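Local coordinates for E1 (Kluyveromyces marxianus, PDB 3VX6), which forms the N-terminal domain of Atg7, the E1-like enzyme that activates ATG12 for joining to ATG5 and ATG8 for joining to phosphatidylethanolamine in autophagy, at residues F24-R29 with D65-P70; K42-Q47 with I121-I126; C196-F201 with S242-I247. All blocks are in the same frame, centred on the assembly; numbering follows the deposited sequence.

Interaction 1: F24-R29 with D65-P70; sequences FHELSR and DSFQKP
Glu-26, whose methylenes lie against the ring of Phe-67, reaches one turn forward along its helix, OE1 to NH1 of Arg-29, in a salt bridge of 3.2 Å. The N-H points almost straight at the oxygen (163°), which lies close to the guanidinium plane but is met on the anti side of the carboxylate. Glu suits this place because it is apolar near the backbone and charged at its end: CG is anti to the backbone N (chi1 -179°), and the chain then bends at chi2, so the methylene meets the ring while the carboxylate goes to the arginine. Glu-26 CG lies 3.4 Å from Phe-67 CD2, the two side chains sliding past each other in opposite directions. The far end of the ring reaches Leu-27, with CZ of Phe-67 4.1 Å from Leu-27 CB. Phe-67 also stacks on Phe-23 and touches Leu-30, Leu-44 and Leu-83. Trimming this ring to an alanine would probably leave Phe-23 without its stacking partner and open a gap beside Leu-27. The loop after strand 59-62 thus inserts an aromatic anchor between helix 21-33, which packs on strand 78-86 through Leu-27, and strand 40-47: helix and loop layered on a sheet.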
loop_
_atom_site.group_PDB
_atom_site.type_symbol
_atom_site.label_atom_id
_atom_site.label_comp_id
_atom_site.label_asym_id
_atom_site.label_seq_id
_atom_site.Cartn_x
_atom_site.Cartn_y
_atom_site.Cartn_z
ATOM N N PHE A 24 9.545 7.936 16.055
ATOM C CA PHE A 24 9.962 7.059 17.132
ATOM C C PHE A 24 9.937 7.833 18.423
ATOM O O PHE A 24 9.835 7.255 19.500
ATOM C CB PHE A 24 11.351 6.512 16.867
ATOM C CG PHE A 24 11.359 5.407 15.874
ATOM C CD1 PHE A 24 12.071 5.523 14.691
ATOM C CD2 PHE A 24 10.604 4.262 16.099
ATOM C CE1 PHE A 24 12.028 4.518 13.748
ATOM C CE2 PHE A 24 10.555 3.256 15.164
ATOM C CZ PHE A 24 11.264 3.381 13.990
ATOM N N HIS A 25 10.045 9.149 18.306
ATOM C CA HIS A 25 9.980 9.995 19.469
ATOM C C HIS A 25 8.524 9.900 19.874
ATOM O O HIS A 25 8.204 9.698 21.036
ATOM C CB HIS A 25 10.350 11.436 19.113
ATOM C CG HIS A 25 11.789 11.774 19.373
ATOM N ND1 HIS A 25 12.836 11.024 18.878
ATOM C CD2 HIS A 25 12.351 12.795 20.063
ATOM C CE1 HIS A 25 13.981 11.567 19.250
ATOM N NE2 HIS A 25 13.716 12.642 19.969
ATOM N N GLU A 26 7.640 10.016 18.892
ATOM C CA GLU A 26 6.214 9.937 19.154
ATOM C C GLU A 26 5.847 8.508 19.534
ATOM O O GLU A 26 5.024 8.290 20.418
ATOM C CB GLU A 26 5.419 10.387 17.922
ATOM C CG GLU A 26 3.897 10.358 18.088
ATOM C CD GLU A 26 3.376 11.282 19.189
ATOM O OE1 GLU A 26 4.186 12.000 19.821
ATOM O OE2 GLU A 26 2.145 11.291 19.418
ATOM N N LEU A 27 6.455 7.532 18.869
ATOM C CA LEU A 27 6.168 6.143 19.190
ATOM C C LEU A 27 6.566 5.969 20.631
ATOM O O LEU A 27 5.831 5.384 21.419
ATOM C CB LEU A 27 6.977 5.177 18.316
ATOM C CG LEU A 27 6.874 3.694 18.700
ATOM C CD1 LEU A 27 5.414 3.273 18.768
ATOM C CD2 LEU A 27 7.620 2.851 17.692
ATOM N N SER A 28 7.739 6.488 20.971
ATOM C CA SER A 28 8.233 6.402 22.336
ATOM C C SER A 28 7.194 7.024 23.252
ATOM O O SER A 28 6.744 6.397 24.206
ATOM C CB SER A 28 9.557 7.153 22.472
ATOM O OG SER A 28 10.580 6.540 21.707
ATOM N N ARG A 29 6.810 8.258 22.948
ATOM C CA ARG A 29 5.814 8.956 23.745
ATOM C C ARG A 29 4.567 8.083 23.875
ATOM O O ARG A 29 4.123 7.781 24.985
ATOM C CB ARG A 29 5.462 10.303 23.093
ATOM C CG ARG A 29 6.633 11.295 23.020
ATOM C CD ARG A 29 6.440 12.320 21.902
ATOM N NE ARG A 29 7.722 12.844 21.429
ATOM C CZ ARG A 29 7.915 13.411 20.238
ATOM N NH1 ARG A 29 6.904 13.537 19.384
ATOM N NH2 ARG A 29 9.123 13.845 19.897
ATOM N N ASP A 65 3.221 13.046 13.631
ATOM C CA ASP A 65 1.798 13.181 13.320
ATOM C C ASP A 65 1.184 11.908 12.717
ATOM O O ASP A 65 -0.035 11.725 12.737
ATOM C CB ASP A 65 1.569 14.362 12.362
ATOM C CG ASP A 65 2.295 14.192 11.036
ATOM O OD1 ASP A 65 3.500 14.541 10.957
ATOM O OD2 ASP A 65 1.656 13.695 10.077
ATOM N N SER A 66 2.031 11.027 12.197
ATOM C CA SER A 66 1.563 9.794 11.586
ATOM C C SER A 66 0.681 8.925 12.472
ATOM O O SER A 66 0.162 7.895 12.029
ATOM C CB SER A 66 2.755 8.980 11.100
ATOM O OG SER A 66 3.336 9.608 9.975
ATOM N N PHE A 67 0.496 9.334 13.718
ATOM C CA PHE A 67 -0.322 8.550 14.623
ATOM C C PHE A 67 -1.713 9.109 14.781
ATOM O O PHE A 67 -2.625 8.407 15.226
ATOM C CB PHE A 67 0.365 8.446 15.975
ATOM C CG PHE A 67 1.527 7.509 15.976
ATOM C CD1 PHE A 67 1.323 6.136 16.056
ATOM C CD2 PHE A 67 2.823 7.989 15.894
ATOM C CE1 PHE A 67 2.391 5.257 16.056
ATOM C CE2 PHE A 67 3.897 7.122 15.893
ATOM C CZ PHE A 67 3.684 5.750 15.975
ATOM N N GLN A 68 -1.881 10.368 14.396
ATOM C CA GLN A 68 -3.181 11.006 14.508
ATOM C C GLN A 68 -3.931 10.990 13.184
ATOM O O GLN A 68 -3.361 11.283 12.130
ATOM C CB GLN A 68 -3.028 12.452 15.002
ATOM C CG GLN A 68 -4.285 13.016 15.683
ATOM C CD GLN A 68 -4.649 12.283 16.985
ATOM O OE1 GLN A 68 -4.851 11.062 16.997
ATOM N NE2 GLN A 68 -4.739 13.035 18.083
ATOM N N LYS A 69 -5.208 10.627 13.246
ATOM C CA LYS A 69 -6.047 10.603 12.057
ATOM C C LYS A 69 -6.311 12.053 11.668
ATOM O O LYS A 69 -6.726 12.868 12.495
ATOM C CB LYS A 69 -7.371 9.887 12.336
ATOM C CG LYS A 69 -8.317 9.855 11.139
ATOM C CD LYS A 69 -9.565 9.042 11.434
ATOM C CE LYS A 69 -10.479 8.975 10.222
ATOM N NZ LYS A 69 -11.659 8.095 10.463
ATOM N N PRO A 70 -6.072 12.394 10.399
ATOM C CA PRO A 70 -6.295 13.771 9.961
ATOM C C PRO A 70 -7.735 14.163 9.663
ATOM O O PRO A 70 -8.682 13.425 9.935
ATOM C CB PRO A 70 -5.406 13.887 8.719
ATOM C CG PRO A 70 -4.390 12.768 8.892
ATOM C CD PRO A 70 -5.248 11.666 9.424
#

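Interaction 2: K42-Q47 with I121-I126; sequences KALYTQ and ISFYMI
Leu-44 and Phe-123 cross at about a right angle, the leucine laying CB and CD1 along the outer end of the ring; CD1 of Leu-44 is 3.4 Å from CE2 of Phe-123. CD1 of Leu-44 also lies 4.1 Å from CB of Met-125, so one branched side chain bridges two residues of strand 123-130. Farther along strand 40-47, Thr-46 brings CG2 to 4.0 Å from CE1 of Phe-123. The ring gets there because CG of Phe-123 sits between the backbone N and the carbonyl carbon (chi1 66°), which carries its end nearer to strand 40-47 than its first bond would suggest. Thr-46 fits by being two-sided: its methyl faces the ring, while OG1 is hydrogen-bonded to Ser-61 O. Behind these side chains runs strand 78-86, which separates the two segments and bonds to both, Leu-44 pairing with Gly-81 and Phe-123 with Tyr-82. The segment axes therefore stay 8.3 Å apart, and the absence of a side chain on Gly-81 probably leaves room for leucine and ring to meet over it. With no hydrogen bond directly between the segments, their contact rests on the apolar fit of methyl, methylene and aromatic surfaces, burial rather than direct polar bonds.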
loop_
_atom_site.group_PDB
_atom_site.type_symbol
_atom_site.label_atom_id
_atom_site.label_comp_id
_atom_site.label_asym_id
_atom_site.label_seq_id
_atom_site.Cartn_x
_atom_site.Cartn_y
_atom_site.Cartn_z
ATOM N N LYS A 42 -0.802 0.066 16.795
ATOM C CA LYS A 42 -1.371 1.379 16.509
ATOM C C LYS A 42 -1.729 1.574 15.054
ATOM O O LYS A 42 -1.167 0.944 14.168
ATOM C CB LYS A 42 -0.384 2.490 16.889
ATOM C CG LYS A 42 -0.614 3.162 18.241
ATOM C CD LYS A 42 0.103 2.454 19.370
ATOM C CE LYS A 42 -0.229 3.095 20.713
ATOM N NZ LYS A 42 0.477 2.419 21.854
ATOM N N ALA A 43 -2.673 2.468 14.813
ATOM C CA ALA A 43 -3.066 2.776 13.456
ATOM C C ALA A 43 -2.209 3.963 13.048
ATOM O O ALA A 43 -2.052 4.909 13.806
ATOM C CB ALA A 43 -4.536 3.150 13.395
ATOM N N LEU A 44 -1.635 3.893 11.856
ATOM C CA LEU A 44 -0.808 4.971 11.345
ATOM C C LEU A 44 -1.633 5.726 10.304
ATOM O O LEU A 44 -2.572 5.184 9.725
ATOM C CB LEU A 44 0.471 4.396 10.723
ATOM C CG LEU A 44 1.348 3.613 11.706
ATOM C CD1 LEU A 44 2.435 2.854 10.977
ATOM C CD2 LEU A 44 1.945 4.573 12.708
ATOM N N TYR A 45 -1.300 6.991 10.102
ATOM C CA TYR A 45 -2.003 7.828 9.144
ATOM C C TYR A 45 -0.949 8.703 8.534
ATOM O O TYR A 45 -0.142 9.312 9.233
ATOM C CB TYR A 45 -3.047 8.721 9.829
ATOM C CG TYR A 45 -4.210 7.979 10.445
ATOM C CD1 TYR A 45 -5.239 7.478 9.653
ATOM C CD2 TYR A 45 -4.272 7.752 11.820
ATOM C CE1 TYR A 45 -6.301 6.771 10.209
ATOM C CE2 TYR A 45 -5.330 7.042 12.387
ATOM C CZ TYR A 45 -6.340 6.553 11.573
ATOM O OH TYR A 45 -7.386 5.840 12.118
ATOM N N THR A 46 -0.925 8.756 7.223
ATOM C CA THR A 46 0.047 9.594 6.587
ATOM C C THR A 46 -0.673 10.181 5.408
ATOM O O THR A 46 -1.341 9.470 4.655
ATOM C CB THR A 46 1.277 8.779 6.169
ATOM O OG1 THR A 46 2.280 9.660 5.649
ATOM C CG2 THR A 46 0.899 7.737 5.130
ATOM N N GLN A 47 -0.608 11.499 5.291
ATOM C CA GLN A 47 -1.259 12.164 4.179
ATOM C C GLN A 47 -0.416 11.810 2.985
ATOM O O GLN A 47 0.770 12.131 2.928
ATOM C CB GLN A 47 -1.279 13.670 4.379
ATOM C CG GLN A 47 -1.753 14.430 3.177
ATOM C CD GLN A 47 -1.846 15.902 3.460
ATOM O OE1 GLN A 47 -1.417 16.724 2.654
ATOM N NE2 GLN A 47 -2.415 16.251 4.611
ATOM N N ILE A 121 -5.209 -1.540 -0.188
ATOM C CA ILE A 121 -3.964 -0.808 0.004
ATOM C C ILE A 121 -3.779 -0.330 1.426
ATOM O O ILE A 121 -4.629 0.366 1.969
ATOM C CB ILE A 121 -3.885 0.429 -0.920
ATOM C CG1 ILE A 121 -3.688 -0.023 -2.364
ATOM C CG2 ILE A 121 -2.746 1.353 -0.467
ATOM C CD1 ILE A 121 -3.552 1.112 -3.330
ATOM N N SER A 122 -2.653 -0.704 2.015
ATOM C CA SER A 122 -2.333 -0.299 3.370
ATOM C C SER A 122 -0.863 -0.562 3.677
ATOM O O SER A 122 -0.149 -1.177 2.895
ATOM C CB SER A 122 -3.208 -1.062 4.355
ATOM O OG SER A 122 -3.071 -0.529 5.651
ATOM N N PHE A 123 -0.394 -0.060 4.805
ATOM C CA PHE A 123 0.974 -0.331 5.185
ATOM C C PHE A 123 0.961 -0.751 6.634
ATOM O O PHE A 123 0.150 -0.281 7.428
ATOM C CB PHE A 123 1.887 0.871 4.977
ATOM C CG PHE A 123 1.581 2.034 5.853
ATOM C CD1 PHE A 123 0.508 2.869 5.570
ATOM C CD2 PHE A 123 2.417 2.346 6.921
ATOM C CE1 PHE A 123 0.276 4.007 6.335
ATOM C CE2 PHE A 123 2.198 3.478 7.693
ATOM C CZ PHE A 123 1.129 4.313 7.401
ATOM N N TYR A 124 1.863 -1.666 6.948
ATOM C CA TYR A 124 2.001 -2.234 8.269
ATOM C C TYR A 124 3.464 -2.099 8.674
ATOM O O TYR A 124 4.382 -2.317 7.873
ATOM C CB TYR A 124 1.596 -3.704 8.223
ATOM C CG TYR A 124 0.186 -3.927 7.715
ATOM C CD1 TYR A 124 -0.887 -4.034 8.606
ATOM C CD2 TYR A 124 -0.083 -4.016 6.338
ATOM C CE1 TYR A 124 -2.191 -4.228 8.145
ATOM C CE2 TYR A 124 -1.391 -4.206 5.863
ATOM C CZ TYR A 124 -2.441 -4.314 6.779
ATOM O OH TYR A 124 -3.741 -4.519 6.356
ATOM N N MET A 125 3.687 -1.725 9.920
ATOM C CA MET A 125 5.042 -1.562 10.389
ATOM C C MET A 125 5.228 -2.376 11.646
ATOM O O MET A 125 4.380 -2.356 12.515
ATOM C CB MET A 125 5.313 -0.084 10.683
ATOM C CG MET A 125 6.718 0.204 11.150
ATOM S SD MET A 125 6.965 1.946 11.512
ATOM C CE MET A 125 7.949 1.801 12.999
ATOM N N ILE A 126 6.302 -3.141 11.719
ATOM C CA ILE A 126 6.572 -3.871 12.942
ATOM C C ILE A 126 7.806 -3.159 13.448
ATOM O O ILE A 126 8.613 -2.659 12.662
ATOM C CB ILE A 126 6.872 -5.371 12.726
ATOM C CG1 ILE A 126 7.985 -5.554 11.687
ATOM C CG2 ILE A 126 5.577 -6.098 12.363
ATOM C CD1 ILE A 126 8.490 -6.989 11.548
#

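Interaction 3: C196-F201 with S242-I247; sequences CEKVVF and SFEAEI
Lys-198 and Glu-244 carry this contact by themselves, joined first of all by charge. NZ of Lys-198 gives a hydrogen bond of 2.6 Å to OE1 of Glu-244, part of a salt bridge, although the position of that oxygen is less certain, so the exact length of the bond should not be pressed. The other carboxylate oxygen stays more distant, OE2 of Glu-244 lying 3.4 Å from NZ of Lys-198. It has a long, weak ion pair of its own with Lys-158, so the glutamate lies between two positive charges, which would be expected to favour its ionised form.

Alongside the charge there is contact of the hydrocarbon chain. The two side chains cross at about a right angle, and CD of Lys-198 comes within 3.6 Å of the carboxylate carbon CD of Glu-244. Lysine and glutamate suit the place because both are long enough to meet across an intervening strand. With CG of Glu-244 anti to the backbone N (chi1 176°), both chains run extended beyond CG, which lets their charged ends meet over strand 231-236.

The backbones themselves do not pair. CA of Lys-198 has CA of Glu-246 as its nearest counterpart, at 8.7 Å, yet the ammonium group reaches Glu-244, so the bridge runs diagonally.

Strand 231-236 fills the space between the segments: Val-199 hydrogen-bonds through its backbone with Thr-232 and Cys-234, and both Lys-198 and Glu-244 touch Thr-232. The bridge thus spans one sheet face, running between strands 198-202 and 243-250, whereas Val-199, Phe-201 and Ile-247 pack against helix 215-225.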
loop_
_atom_site.group_PDB
_atom_site.type_symbol
_atom_site.label_atom_id
_atom_site.label_comp_id
_atom_site.label_asym_id
_atom_site.label_seq_id
_atom_site.Cartn_x
_atom_site.Cartn_y
_atom_site.Cartn_z
ATOM N N CYS A 196 -17.753 -2.574 -14.296
ATOM C CA CYS A 196 -16.943 -1.430 -14.710
ATOM C C CYS A 196 -16.048 -1.777 -15.897
ATOM O O CYS A 196 -15.685 -2.938 -16.092
ATOM C CB CYS A 196 -16.074 -0.944 -13.557
ATOM S SG CYS A 196 -14.733 -2.071 -13.151
ATOM N N GLU A 197 -15.699 -0.759 -16.681
ATOM C CA GLU A 197 -14.849 -0.939 -17.852
ATOM C C GLU A 197 -13.423 -1.029 -17.381
ATOM O O GLU A 197 -12.580 -1.660 -18.026
ATOM C CB GLU A 197 -14.939 0.254 -18.811
ATOM C CG GLU A 197 -16.280 0.474 -19.447
ATOM C CD GLU A 197 -17.191 1.322 -18.599
ATOM O OE1 GLU A 197 -16.842 2.505 -18.361
ATOM O OE2 GLU A 197 -18.253 0.800 -18.179
ATOM N N LYS A 198 -13.160 -0.372 -16.255
ATOM C CA LYS A 198 -11.828 -0.351 -15.701
ATOM C C LYS A 198 -11.745 0.212 -14.308
ATOM O O LYS A 198 -12.723 0.703 -13.755
ATOM C CB LYS A 198 -10.904 0.440 -16.621
ATOM C CG LYS A 198 -11.419 1.789 -17.034
ATOM C CD LYS A 198 -10.686 2.236 -18.284
ATOM C CE LYS A 198 -11.099 3.633 -18.720
ATOM N NZ LYS A 198 -10.536 3.955 -20.061
ATOM N N VAL A 199 -10.544 0.112 -13.755
ATOM C CA VAL A 199 -10.212 0.585 -12.428
ATOM C C VAL A 199 -9.172 1.683 -12.547
ATOM O O VAL A 199 -8.195 1.534 -13.269
ATOM C CB VAL A 199 -9.626 -0.557 -11.588
ATOM C CG1 VAL A 199 -8.990 -0.009 -10.300
ATOM C CG2 VAL A 199 -10.723 -1.559 -11.279
ATOM N N VAL A 200 -9.388 2.789 -11.846
ATOM C CA VAL A 200 -8.444 3.901 -11.876
ATOM C C VAL A 200 -7.704 3.915 -10.542
ATOM O O VAL A 200 -8.311 3.861 -9.472
ATOM C CB VAL A 200 -9.164 5.246 -12.148
ATOM C CG1 VAL A 200 -9.808 5.195 -13.509
ATOM C CG2 VAL A 200 -10.225 5.507 -11.110
ATOM N N PHE A 201 -6.382 3.971 -10.621
ATOM C CA PHE A 201 -5.535 3.921 -9.443
ATOM C C PHE A 201 -4.506 5.050 -9.402
ATOM O O PHE A 201 -3.779 5.279 -10.369
ATOM C CB PHE A 201 -4.839 2.550 -9.437
ATOM C CG PHE A 201 -3.753 2.393 -8.407
ATOM C CD1 PHE A 201 -2.557 1.761 -8.748
ATOM C CD2 PHE A 201 -3.926 2.825 -7.102
ATOM C CE1 PHE A 201 -1.565 1.566 -7.813
ATOM C CE2 PHE A 201 -2.931 2.632 -6.156
ATOM C CZ PHE A 201 -1.755 2.005 -6.508
ATOM N N SER A 242 1.333 9.190 -15.742
ATOM C CA SER A 242 0.053 8.477 -15.666
ATOM C C SER A 242 -0.267 7.702 -16.946
ATOM O O SER A 242 -0.207 8.246 -18.055
ATOM C CB SER A 242 -1.090 9.445 -15.342
ATOM O OG SER A 242 -0.702 10.790 -15.586
ATOM N N PHE A 243 -0.594 6.422 -16.783
ATOM C CA PHE A 243 -0.916 5.561 -17.916
ATOM C C PHE A 243 -2.004 4.554 -17.564
ATOM O O PHE A 243 -2.150 4.167 -16.410
ATOM C CB PHE A 243 0.320 4.781 -18.355
ATOM C CG PHE A 243 0.753 3.722 -17.367
ATOM C CD1 PHE A 243 1.323 4.078 -16.145
ATOM C CD2 PHE A 243 0.577 2.368 -17.657
ATOM C CE1 PHE A 243 1.708 3.101 -15.232
ATOM C CE2 PHE A 243 0.959 1.384 -16.751
ATOM C CZ PHE A 243 1.525 1.749 -15.536
ATOM N N GLU A 244 -2.765 4.129 -18.563
ATOM C CA GLU A 244 -3.810 3.136 -18.350
ATOM C C GLU A 244 -3.254 1.824 -18.881
ATOM O O GLU A 244 -2.522 1.813 -19.868
ATOM C CB GLU A 244 -5.076 3.501 -19.127
ATOM C CG GLU A 244 -6.165 2.446 -19.029
ATOM C CD GLU A 244 -7.425 2.816 -19.798
ATOM O OE1 GLU A 244 -8.031 3.863 -19.482
ATOM O OE2 GLU A 244 -7.813 2.055 -20.714
ATOM N N ALA A 245 -3.591 0.718 -18.236
ATOM C CA ALA A 245 -3.099 -0.566 -18.692
ATOM C C ALA A 245 -4.120 -1.703 -18.613
ATOM O O ALA A 245 -4.953 -1.770 -17.710
ATOM C CB ALA A 245 -1.848 -0.929 -17.920
ATOM N N GLU A 246 -4.050 -2.594 -19.588
ATOM C CA GLU A 246 -4.921 -3.754 -19.643
ATOM C C GLU A 246 -4.050 -4.915 -19.172
ATOM O O GLU A 246 -2.978 -5.156 -19.720
ATOM C CB GLU A 246 -5.373 -3.984 -21.070
ATOM C CG GLU A 246 -6.480 -4.973 -21.196
ATOM C CD GLU A 246 -6.909 -5.134 -22.621
ATOM O OE1 GLU A 246 -8.030 -5.641 -22.829
ATOM O OE2 GLU A 246 -6.127 -4.754 -23.528
ATOM N N ILE A 247 -4.511 -5.650 -18.174
ATOM C CA ILE A 247 -3.696 -6.716 -17.624
ATOM C C ILE A 247 -4.341 -8.089 -17.623
ATOM O O ILE A 247 -5.552 -8.237 -17.468
ATOM C CB ILE A 247 -3.267 -6.336 -16.177
ATOM C CG1 ILE A 247 -2.386 -5.090 -16.216
ATOM C CG2 ILE A 247 -2.535 -7.468 -15.521
ATOM C CD1 ILE A 247 -2.415 -4.293 -14.952
#

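Interactions 1 and 2 are neighbours, their centres 11 Å apart, and their segments alternate along the chain. Phe-67 of interaction 1 packs on Leu-44 of interaction 2, CE1 to CD2 at 3.4 Å, and Ser-66 O lies 2.6 Å from Tyr-45 N in a probable hydrogen bond, so the loop is held to the strand as well as to the helix. Interaction 3 belongs to a second sheet, its centre 25 Å from that of interaction 2, but the two meet where Ile-121 CD1 comes 3.3 Å from Phe-201 CE2. Interactions 1 and 3 lie on opposite sides of the chain's centre, their nearest atoms about 18 Å apart; interaction 2 connects them.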